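Local coordinates for SusD-like carbohydrate binding protein (Bacteroides vulgatus, PDB 3LEW) that probably binds carbohydrate at the bacterial outer membrane as a SusD family member, and is probably involved in nutrient binding, at residues 56-61 against 397-402; 419-424 against 459-464; 180-185 against 223-228. One frame throughout, in Å; residues are numbered along the deposited sequence. Where two conformers were deposited one is given.

Interaction 1 of 3, residues 56-61 against 397-402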
loop_
_atom_site.group_PDB
_atom_site.type_symbol
_atom_site.label_atom_id
_atom_site.label_comp_id
_atom_site.label_asym_id
_atom_site.label_seq_id
_atom_site.Cartn_x
_atom_site.Cartn_y
_atom_site.Cartn_z
ATOM N N GLY A 56 -7.355 -4.853 -7.964
ATOM C CA GLY A 56 -7.729 -3.601 -8.540
ATOM C C GLY A 56 -8.044 -3.728 -10.028
ATOM O O GLY A 56 -8.228 -4.846 -10.570
ATOM N N SER A 57 -8.110 -2.584 -10.680
ATOM C CA SER A 57 -8.499 -2.516 -12.074
ATOM C C SER A 57 -7.335 -2.555 -13.014
ATOM O O SER A 57 -7.562 -2.650 -14.223
ATOM C CB SER A 57 -9.291 -1.211 -12.318
ATOM O OG SER A 57 -10.503 -1.218 -11.547
ATOM N N ASP A 58 -6.115 -2.381 -12.501
ATOM C CA ASP A 58 -4.977 -2.064 -13.389
ATOM C C ASP A 58 -3.897 -3.123 -13.539
ATOM O O ASP A 58 -2.877 -2.913 -14.286
ATOM C CB ASP A 58 -4.353 -0.753 -12.948
ATOM C CG ASP A 58 -5.375 0.368 -12.891
ATOM O OD1 ASP A 58 -6.171 0.427 -13.858
ATOM O OD2 ASP A 58 -5.417 1.092 -11.856
ATOM N N VAL A 59 -4.089 -4.245 -12.868
ATOM C CA VAL A 59 -3.078 -5.311 -12.802
ATOM C C VAL A 59 -3.706 -6.611 -13.273
ATOM O O VAL A 59 -4.822 -6.936 -12.865
ATOM C CB VAL A 59 -2.529 -5.450 -11.347
ATOM C CG1 VAL A 59 -1.626 -6.697 -11.163
ATOM C CG2 VAL A 59 -1.787 -4.149 -10.936
ATOM N N VAL A 60 -2.998 -7.305 -14.167
ATOM C CA VAL A 60 -3.300 -8.640 -14.650
ATOM C C VAL A 60 -2.244 -9.612 -14.109
ATOM O O VAL A 60 -1.045 -9.411 -14.400
ATOM C CB VAL A 60 -3.191 -8.668 -16.214
ATOM C CG1 VAL A 60 -3.505 -10.041 -16.776
ATOM C CG2 VAL A 60 -4.083 -7.579 -16.877
ATOM N N LEU A 61 -2.664 -10.657 -13.416
ATOM C CA LEU A 61 -1.765 -11.690 -12.931
ATOM C C LEU A 61 -1.609 -12.801 -13.980
ATOM O O LEU A 61 -2.587 -13.245 -14.613
ATOM C CB LEU A 61 -2.248 -12.255 -11.595
ATOM C CG LEU A 61 -1.709 -11.612 -10.324
ATOM C CD1 LEU A 61 -0.229 -11.914 -10.058
ATOM C CD2 LEU A 61 -1.959 -10.049 -10.290
ATOM N N GLU A 397 -5.295 9.874 -11.399
ATOM C CA GLU A 397 -3.849 10.168 -11.249
ATOM C C GLU A 397 -3.215 9.320 -10.129
ATOM O O GLU A 397 -2.053 8.930 -10.243
ATOM C CB GLU A 397 -3.612 11.683 -11.080
ATOM C CG GLU A 397 -2.186 12.123 -11.318
ATOM C CD GLU A 397 -1.668 11.815 -12.711
ATOM O OE1 GLU A 397 -2.367 12.054 -13.721
ATOM O OE2 GLU A 397 -0.560 11.259 -12.765
ATOM N N ARG A 398 -3.949 9.015 -9.042
ATOM C CA ARG A 398 -3.457 8.034 -8.065
ATOM C C ARG A 398 -3.151 6.664 -8.708
ATOM O O ARG A 398 -2.131 6.083 -8.418
ATOM C CB ARG A 398 -4.464 7.814 -6.917
ATOM C CG ARG A 398 -4.614 9.008 -6.010
ATOM C CD ARG A 398 -5.709 8.777 -4.934
ATOM N NE ARG A 398 -5.373 7.668 -4.078
ATOM C CZ ARG A 398 -4.641 7.717 -2.962
ATOM N NH1 ARG A 398 -4.178 8.853 -2.492
ATOM N NH2 ARG A 398 -4.368 6.589 -2.307
ATOM N N ARG A 399 -4.065 6.142 -9.538
ATOM C CA ARG A 399 -3.860 4.859 -10.205
ATOM C C ARG A 399 -2.645 4.920 -11.115
ATOM O O ARG A 399 -1.892 3.944 -11.200
ATOM C CB ARG A 399 -5.112 4.481 -11.012
ATOM C CG ARG A 399 -6.294 4.096 -10.065
ATOM C CD ARG A 399 -7.585 4.076 -10.832
ATOM N NE ARG A 399 -7.547 3.133 -11.938
ATOM C CZ ARG A 399 -8.471 3.095 -12.903
ATOM N NH1 ARG A 399 -9.495 3.946 -12.895
ATOM N NH2 ARG A 399 -8.399 2.211 -13.880
ATOM N N LYS A 400 -2.472 6.051 -11.763
ATOM C CA LYS A 400 -1.385 6.228 -12.739
ATOM C C LYS A 400 -0.034 6.348 -12.030
ATOM O O LYS A 400 0.919 5.692 -12.414
ATOM C CB LYS A 400 -1.639 7.451 -13.598
ATOM C CG LYS A 400 -2.801 7.309 -14.564
ATOM C CD LYS A 400 -3.216 8.672 -15.109
ATOM C CE LYS A 400 -2.104 9.316 -16.000
ATOM N NZ LYS A 400 -2.416 10.758 -16.312
ATOM N N GLU A 401 0.023 7.170 -11.008
ATOM C CA GLU A 401 1.294 7.472 -10.310
ATOM C C GLU A 401 1.702 6.392 -9.325
ATOM O O GLU A 401 2.902 6.183 -9.114
ATOM C CB GLU A 401 1.183 8.831 -9.601
ATOM C CG GLU A 401 2.390 9.254 -8.704
ATOM C CD GLU A 401 3.696 9.474 -9.447
ATOM O OE1 GLU A 401 3.689 9.575 -10.693
ATOM O OE2 GLU A 401 4.751 9.568 -8.771
ATOM N N LEU A 402 0.713 5.771 -8.663
ATOM C CA LEU A 402 0.951 4.815 -7.568
ATOM C C LEU A 402 0.778 3.333 -7.967
ATOM O O LEU A 402 0.699 2.460 -7.099
ATOM C CB LEU A 402 0.055 5.134 -6.357
ATOM C CG LEU A 402 0.218 6.564 -5.833
ATOM C CD1 LEU A 402 -0.864 6.872 -4.752
ATOM C CD2 LEU A 402 1.629 6.843 -5.285
HETATM O O HOH W 1 -3.101 1.469 -10.408
#
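Asp58 and Arg399 both turn the first side-chain carbon beyond CB to the side of the backbone N, with chi1 -55° in Asp58 and -71° in Arg399. The arginine chain then bends at chi3, which turns its NE edge to the aspartate. The two side chains cross at about a right angle, yet their flat ends lie almost in one plane, 8° apart. The result is a side-on, two-pronged salt bridge. NH2 of Arg399 donates to OD1 of Asp58 at 2.9 Å. NE of Arg399 donates to OD2 of Asp58 at 3.0 Å. Both bonds are nearly straight, and each carboxylate oxygen uses its syn lone pair. Two parallel bonds of this kind hold both planar groups against rotation.

A water adds a second link between the segments. It donates to OD2 of Asp58 at 2.8 Å and to the backbone O of Arg399 at 2.9 Å. OD2 therefore accepts two bonds, one from NE and one from the water. The aliphatic part of Arg399 also runs close to this oxygen, with CB 3.5 Å from OD2 of Asp58. Ser57 adds a light contact, CB to NH2 of Arg399 at 3.9 Å, while its OG bonds to the backbone N of Val420.

The pair joins the loop leading into strand 59-61 to the last turn of helix 387-401. It ties a segment of the N-terminal starch-binding-associated region to one of the C-terminal SusD region, more than 330 residues on. Strand 59-61 pairs antiparallel with strand 286-288, and Phe292 packs on Asp58. On other sides of helix 387-401, Glu397, Arg398 and Glu401 pack against helix 346-359, and Lys400 touches helix 365-376.

Interaction 2 of 3, residues 419-424 against 459-464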
loop_
_atom_site.group_PDB
_atom_site.type_symbol
_atom_site.label_atom_id
_atom_site.label_comp_id
_atom_site.label_asym_id
_atom_site.label_seq_id
_atom_site.Cartn_x
_atom_site.Cartn_y
_atom_site.Cartn_z
ATOM N N VAL A 419 -14.357 -2.114 -9.098
ATOM C CA VAL A 419 -13.326 -2.660 -9.975
ATOM C C VAL A 419 -13.851 -2.632 -11.392
ATOM O O VAL A 419 -15.013 -2.958 -11.613
ATOM C CB VAL A 419 -13.034 -4.136 -9.609
ATOM C CG1 VAL A 419 -12.256 -4.875 -10.749
ATOM C CG2 VAL A 419 -12.291 -4.185 -8.303
ATOM N N VAL A 420 -13.020 -2.264 -12.358
ATOM C CA VAL A 420 -13.426 -2.230 -13.762
ATOM C C VAL A 420 -12.347 -2.971 -14.563
ATOM O O VAL A 420 -11.143 -2.686 -14.425
ATOM C CB VAL A 420 -13.546 -0.769 -14.314
ATOM C CG1 VAL A 420 -13.880 -0.774 -15.821
ATOM C CG2 VAL A 420 -14.620 0.002 -13.544
ATOM N N ARG A 421 -12.785 -3.933 -15.363
ATOM C CA ARG A 421 -11.874 -4.767 -16.173
ATOM C C ARG A 421 -12.488 -5.131 -17.509
ATOM O O ARG A 421 -13.433 -5.936 -17.580
ATOM C CB ARG A 421 -11.528 -6.066 -15.446
ATOM C CG ARG A 421 -10.712 -5.833 -14.150
ATOM C CD ARG A 421 -10.314 -7.109 -13.522
ATOM N NE ARG A 421 -9.568 -6.888 -12.272
ATOM C CZ ARG A 421 -9.213 -7.876 -11.467
ATOM N NH1 ARG A 421 -9.575 -9.126 -11.758
ATOM N NH2 ARG A 421 -8.528 -7.634 -10.352
ATOM N N ASN A 422 -11.898 -4.604 -18.566
ATOM C CA ASN A 422 -12.334 -4.906 -19.913
ATOM C C ASN A 422 -11.414 -5.890 -20.632
ATOM O O ASN A 422 -10.223 -5.916 -20.402
ATOM C CB ASN A 422 -12.513 -3.600 -20.691
ATOM C CG ASN A 422 -13.665 -2.787 -20.140
ATOM O OD1 ASN A 422 -14.767 -3.316 -19.981
ATOM N ND2 ASN A 422 -13.411 -1.531 -19.780
ATOM N N ALA A 423 -12.013 -6.699 -21.507
ATOM C CA ALA A 423 -11.311 -7.712 -22.279
ATOM C C ALA A 423 -10.455 -7.036 -23.364
ATOM O O ALA A 423 -10.919 -6.136 -24.039
ATOM C CB ALA A 423 -12.329 -8.690 -22.938
ATOM N N TYR A 424 -9.203 -7.476 -23.506
ATOM C CA TYR A 424 -8.309 -7.034 -24.580
ATOM C C TYR A 424 -8.218 -8.100 -25.661
ATOM O O TYR A 424 -8.119 -9.291 -25.345
ATOM C CB TYR A 424 -6.919 -6.716 -23.982
ATOM C CG TYR A 424 -6.074 -5.841 -24.887
ATOM C CD1 TYR A 424 -6.269 -4.456 -24.934
ATOM C CD2 TYR A 424 -5.149 -6.392 -25.742
ATOM C CE1 TYR A 424 -5.581 -3.662 -25.791
ATOM C CE2 TYR A 424 -4.440 -5.612 -26.592
ATOM C CZ TYR A 424 -4.645 -4.226 -26.613
ATOM O OH TYR A 424 -3.899 -3.454 -27.461
ATOM N N SER A 459 -20.994 -12.963 -9.779
ATOM C CA SER A 459 -21.511 -11.620 -9.593
ATOM C C SER A 459 -20.693 -10.625 -10.390
ATOM O O SER A 459 -19.455 -10.704 -10.426
ATOM C CB SER A 459 -21.517 -11.258 -8.117
ATOM O OG SER A 459 -22.448 -12.117 -7.472
ATOM N N ALA A 460 -21.385 -9.672 -11.007
ATOM C CA ALA A 460 -20.745 -8.532 -11.642
ATOM C C ALA A 460 -19.994 -7.720 -10.585
ATOM O O ALA A 460 -20.410 -7.604 -9.432
ATOM C CB ALA A 460 -21.779 -7.634 -12.334
ATOM N N PHE A 461 -18.906 -7.103 -10.997
ATOM C CA PHE A 461 -18.165 -6.238 -10.094
ATOM C C PHE A 461 -19.074 -5.081 -9.707
ATOM O O PHE A 461 -19.834 -4.583 -10.527
ATOM C CB PHE A 461 -16.971 -5.629 -10.802
ATOM C CG PHE A 461 -15.895 -6.606 -11.158
ATOM C CD1 PHE A 461 -15.510 -7.607 -10.284
ATOM C CD2 PHE A 461 -15.234 -6.491 -12.394
ATOM C CE1 PHE A 461 -14.474 -8.494 -10.603
ATOM C CE2 PHE A 461 -14.210 -7.377 -12.705
ATOM C CZ PHE A 461 -13.829 -8.361 -11.808
ATOM N N CYS A 462 -19.039 -4.712 -8.443
ATOM C CA CYS A 462 -19.882 -3.632 -7.937
ATOM C C CYS A 462 -19.169 -2.981 -6.745
ATOM O O CYS A 462 -18.192 -3.524 -6.213
ATOM C CB CYS A 462 -21.238 -4.202 -7.499
ATOM S SG CYS A 462 -21.203 -5.322 -6.116
ATOM N N PRO A 463 -19.621 -1.782 -6.336
ATOM C CA PRO A 463 -19.088 -1.236 -5.108
ATOM C C PRO A 463 -19.472 -2.054 -3.866
ATOM O O PRO A 463 -20.478 -2.758 -3.823
ATOM C CB PRO A 463 -19.737 0.174 -5.028
ATOM C CG PRO A 463 -20.278 0.434 -6.387
ATOM C CD PRO A 463 -20.613 -0.883 -6.962
ATOM N N ASN A 464 -18.629 -1.957 -2.853
ATOM C CA ASN A 464 -18.958 -2.476 -1.542
ATOM C C ASN A 464 -19.246 -3.979 -1.545
ATOM O O ASN A 464 -20.180 -4.468 -0.882
ATOM C CB ASN A 464 -20.121 -1.703 -0.944
ATOM C CG ASN A 464 -19.828 -0.217 -0.732
ATOM O OD1 ASN A 464 -18.697 0.192 -0.448
ATOM N ND2 ASN A 464 -20.876 0.603 -0.860
#
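Val419 and Phe461 bring two loop segments together, with their CA atoms 6.0 Å apart and both backbones extended. The Phe461 side chain points toward the other segment and carries the contact. Its CB lies 3.4 Å from the backbone O of Val419. The ring then takes a methyl of the same valine over one face. Val419 CG1 sits 3.8 Å from the centroid of the Phe461 ring, 13° off the ring normal, a CH-pi contact. This methyl is the branch anti to the backbone N (chi1 164°), which places it over the ring. Val419 was modelled in two conformers and this describes one of them, so the detail is less certain.

Arg421 meets the far end of the ring with its aliphatic chain. Its CD is 4.0 Å from CE2 of Phe461. The guanidinium plane stands 74° from the ring plane and approaches it obliquely. The arginine chain is extended from CG to NE and carries its charged end past the ring. There NH2 bonds to the backbone O of Gly56, and NH1 to the backbone O of Asn71 and of Phe452.

With the Phe461 ring cut back to an alanine here, the Val419 methyl would probably lose its aromatic partner and a gap would probably open beside the Arg421 chain.

Phe455 meets the Phe461 ring edge-to-face, and Phe73 packs on Val419 and Arg421. The contact joins the loop between helix 408-414 and strand 429-434 to the loop between strand 440-448 and helix 474-479. Together they bracket the hairpin strands 429-434 and 440-448 of the mixed sheet.

Interaction 3 of 3, residues 180-185 against 223-228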
loop_
_atom_site.group_PDB
_atom_site.type_symbol
_atom_site.label_atom_id
_atom_site.label_comp_id
_atom_site.label_asym_id
_atom_site.label_seq_id
_atom_site.Cartn_x
_atom_site.Cartn_y
_atom_site.Cartn_z
ATOM N N ASP A 180 -3.292 8.226 17.907
ATOM C CA ASP A 180 -1.921 7.748 18.110
ATOM C C ASP A 180 -0.934 8.595 17.324
ATOM O O ASP A 180 0.108 8.970 17.847
ATOM C CB ASP A 180 -1.776 6.283 17.652
ATOM C CG ASP A 180 -2.396 5.267 18.605
ATOM O OD1 ASP A 180 -2.836 5.668 19.720
ATOM O OD2 ASP A 180 -2.439 4.048 18.203
ATOM N N LEU A 181 -1.250 8.878 16.068
ATOM C CA LEU A 181 -0.364 9.641 15.198
ATOM C C LEU A 181 -0.270 11.148 15.617
ATOM O O LEU A 181 0.823 11.753 15.582
ATOM C CB LEU A 181 -0.835 9.498 13.754
ATOM C CG LEU A 181 -0.541 8.117 13.131
ATOM C CD1 LEU A 181 -1.482 7.823 11.953
ATOM C CD2 LEU A 181 0.910 7.983 12.682
ATOM N N GLU A 182 -1.373 11.713 16.133
ATOM C CA GLU A 182 -1.340 13.094 16.597
ATOM C C GLU A 182 -0.520 13.165 17.874
ATOM O O GLU A 182 0.175 14.147 18.094
ATOM C CB GLU A 182 -2.762 13.687 16.816
ATOM C CG GLU A 182 -3.469 13.925 15.480
ATOM C CD GLU A 182 -4.849 14.481 15.616
ATOM O OE1 GLU A 182 -5.506 14.229 16.679
ATOM O OE2 GLU A 182 -5.259 15.214 14.684
ATOM N N GLU A 183 -0.632 12.150 18.733
ATOM C CA GLU A 183 0.225 12.098 19.941
ATOM C C GLU A 183 1.715 11.971 19.578
ATOM O O GLU A 183 2.564 12.631 20.173
ATOM C CB GLU A 183 -0.189 10.936 20.825
ATOM C CG GLU A 183 -1.415 11.279 21.594
ATOM C CD GLU A 183 -1.877 10.212 22.611
ATOM O OE1 GLU A 183 -1.175 9.171 22.800
ATOM O OE2 GLU A 183 -2.976 10.446 23.217
ATOM N N ALA A 184 2.007 11.128 18.586
ATOM C CA ALA A 184 3.372 11.000 18.048
ATOM C C ALA A 184 3.908 12.305 17.483
ATOM O O ALA A 184 5.086 12.631 17.663
ATOM C CB ALA A 184 3.427 9.912 16.999
ATOM N N LEU A 185 3.065 13.021 16.755
ATOM C CA LEU A 185 3.489 14.287 16.165
ATOM C C LEU A 185 3.983 15.282 17.215
ATOM O O LEU A 185 4.919 16.025 16.970
ATOM C CB LEU A 185 2.378 14.922 15.337
ATOM C CG LEU A 185 2.760 16.105 14.454
ATOM C CD1 LEU A 185 3.637 15.637 13.332
ATOM C CD2 LEU A 185 1.470 16.772 13.894
ATOM N N LYS A 223 -5.681 18.093 4.886
ATOM C CA LYS A 223 -5.104 19.314 4.276
ATOM C C LYS A 223 -4.025 19.927 5.177
ATOM O O LYS A 223 -2.944 20.319 4.700
ATOM C CB LYS A 223 -6.219 20.338 4.001
ATOM C CG LYS A 223 -5.714 21.787 3.754
ATOM C CD LYS A 223 -6.811 22.756 3.458
ATOM C CE LYS A 223 -6.308 24.209 3.395
ATOM N NZ LYS A 223 -7.367 25.159 2.931
ATOM N N THR A 224 -4.324 20.051 6.460
ATOM C CA THR A 224 -3.400 20.702 7.413
ATOM C C THR A 224 -2.080 19.965 7.502
ATOM O O THR A 224 -0.992 20.568 7.380
ATOM C CB THR A 224 -4.016 20.813 8.815
ATOM O OG1 THR A 224 -5.128 21.707 8.751
ATOM C CG2 THR A 224 -2.987 21.321 9.846
ATOM N N TYR A 225 -2.149 18.648 7.657
ATOM C CA TYR A 225 -0.935 17.885 7.842
ATOM C C TYR A 225 -0.158 17.758 6.523
ATOM O O TYR A 225 1.073 17.798 6.522
ATOM C CB TYR A 225 -1.237 16.542 8.475
ATOM C CG TYR A 225 -1.839 16.631 9.875
ATOM C CD1 TYR A 225 -1.204 17.345 10.881
ATOM C CD2 TYR A 225 -3.027 15.983 10.181
ATOM C CE1 TYR A 225 -1.758 17.431 12.159
ATOM C CE2 TYR A 225 -3.583 16.053 11.453
ATOM C CZ TYR A 225 -2.957 16.770 12.431
ATOM O OH TYR A 225 -3.482 16.891 13.726
ATOM N N SER A 226 -0.850 17.584 5.387
ATOM C CA SER A 226 -0.122 17.471 4.106
ATOM C C SER A 226 0.474 18.826 3.682
ATOM O O SER A 226 1.570 18.861 3.089
ATOM C CB SER A 226 -1.025 16.849 3.023
ATOM O OG SER A 226 -2.210 17.594 2.831
ATOM N N ASP A 227 -0.223 19.931 3.948
ATOM C CA ASP A 227 0.371 21.256 3.748
ATOM C C ASP A 227 1.696 21.389 4.553
ATOM O O ASP A 227 2.710 21.861 4.030
ATOM C CB ASP A 227 -0.601 22.368 4.202
ATOM C CG ASP A 227 -1.606 22.819 3.109
ATOM O OD1 ASP A 227 -1.485 22.488 1.902
ATOM O OD2 ASP A 227 -2.520 23.597 3.490
ATOM N N LYS A 228 1.675 21.009 5.826
ATOM C CA LYS A 228 2.893 21.096 6.692
ATOM C C LYS A 228 4.027 20.293 6.103
ATOM O O LYS A 228 5.164 20.750 6.082
ATOM C CB LYS A 228 2.597 20.575 8.106
ATOM C CG LYS A 228 1.796 21.538 8.994
ATOM C CD LYS A 228 1.378 20.933 10.382
ATOM C CE LYS A 228 0.772 21.985 11.348
ATOM N NZ LYS A 228 1.830 22.728 12.075
#
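Helices 170-187 and 219-232 meet here through side chains in the largely helical part of the protein, and the link is a tyrosine reaching across to a glutamate and a leucine. Tyr225 points toward helix 170-187, and its OH donates to OE2 of Glu182 at 2.6 Å. The donor reaches OE2 from above the carboxylate plane, 39° out of it. The carboxylate and ring planes are 70° apart, and OE2 lies at the edge of the ring, near its plane. Glu182 has an extended chain beyond CG, which carries the acid out to the hydroxyl. The same OE2 also forms a salt bridge with Lys221, from the first turn of helix 219-232. Two partners from one helix thus hold this oxygen, and the nearby lysine would be expected to favour the charged acid.

Helix 170-187 belongs to the starch-binding-associated region, of the TPR clan, consistent with a TPR-like stacking of helices. Helix 202-215 lies between the two partners along the chain, and Leu181 and Ser226 both touch it. One turn on from Glu182, Leu185 packs against the tyrosine. CG is anti to the backbone N (chi1 -169°), which swings the end of the side chain to the ring. There CD2 does the touching, obliquely, 3.7 Å from CE1 of Tyr225. The Leu185 side chain also touches Asn202.

Interactions 1 and 2 are neighbours, with centres about 14 Å apart. They touch directly through two probable hydrogen bonds between residues 56-57 and 420-421. Residues 56-61 thus touch both helix 387-401 and the loop at 419-424. Interaction 3 stands apart, its centre about 27 Å from that of interaction 1 and about 35 Å from that of interaction 2. Along the chain it is nested within the loop closed by interaction 1, and interaction 2 follows later. Interaction 1 joins distant parts of the sequence. Interactions 2 and 3 join segments only 35 and 38 residues apart, the first between two loops and the second between two helices.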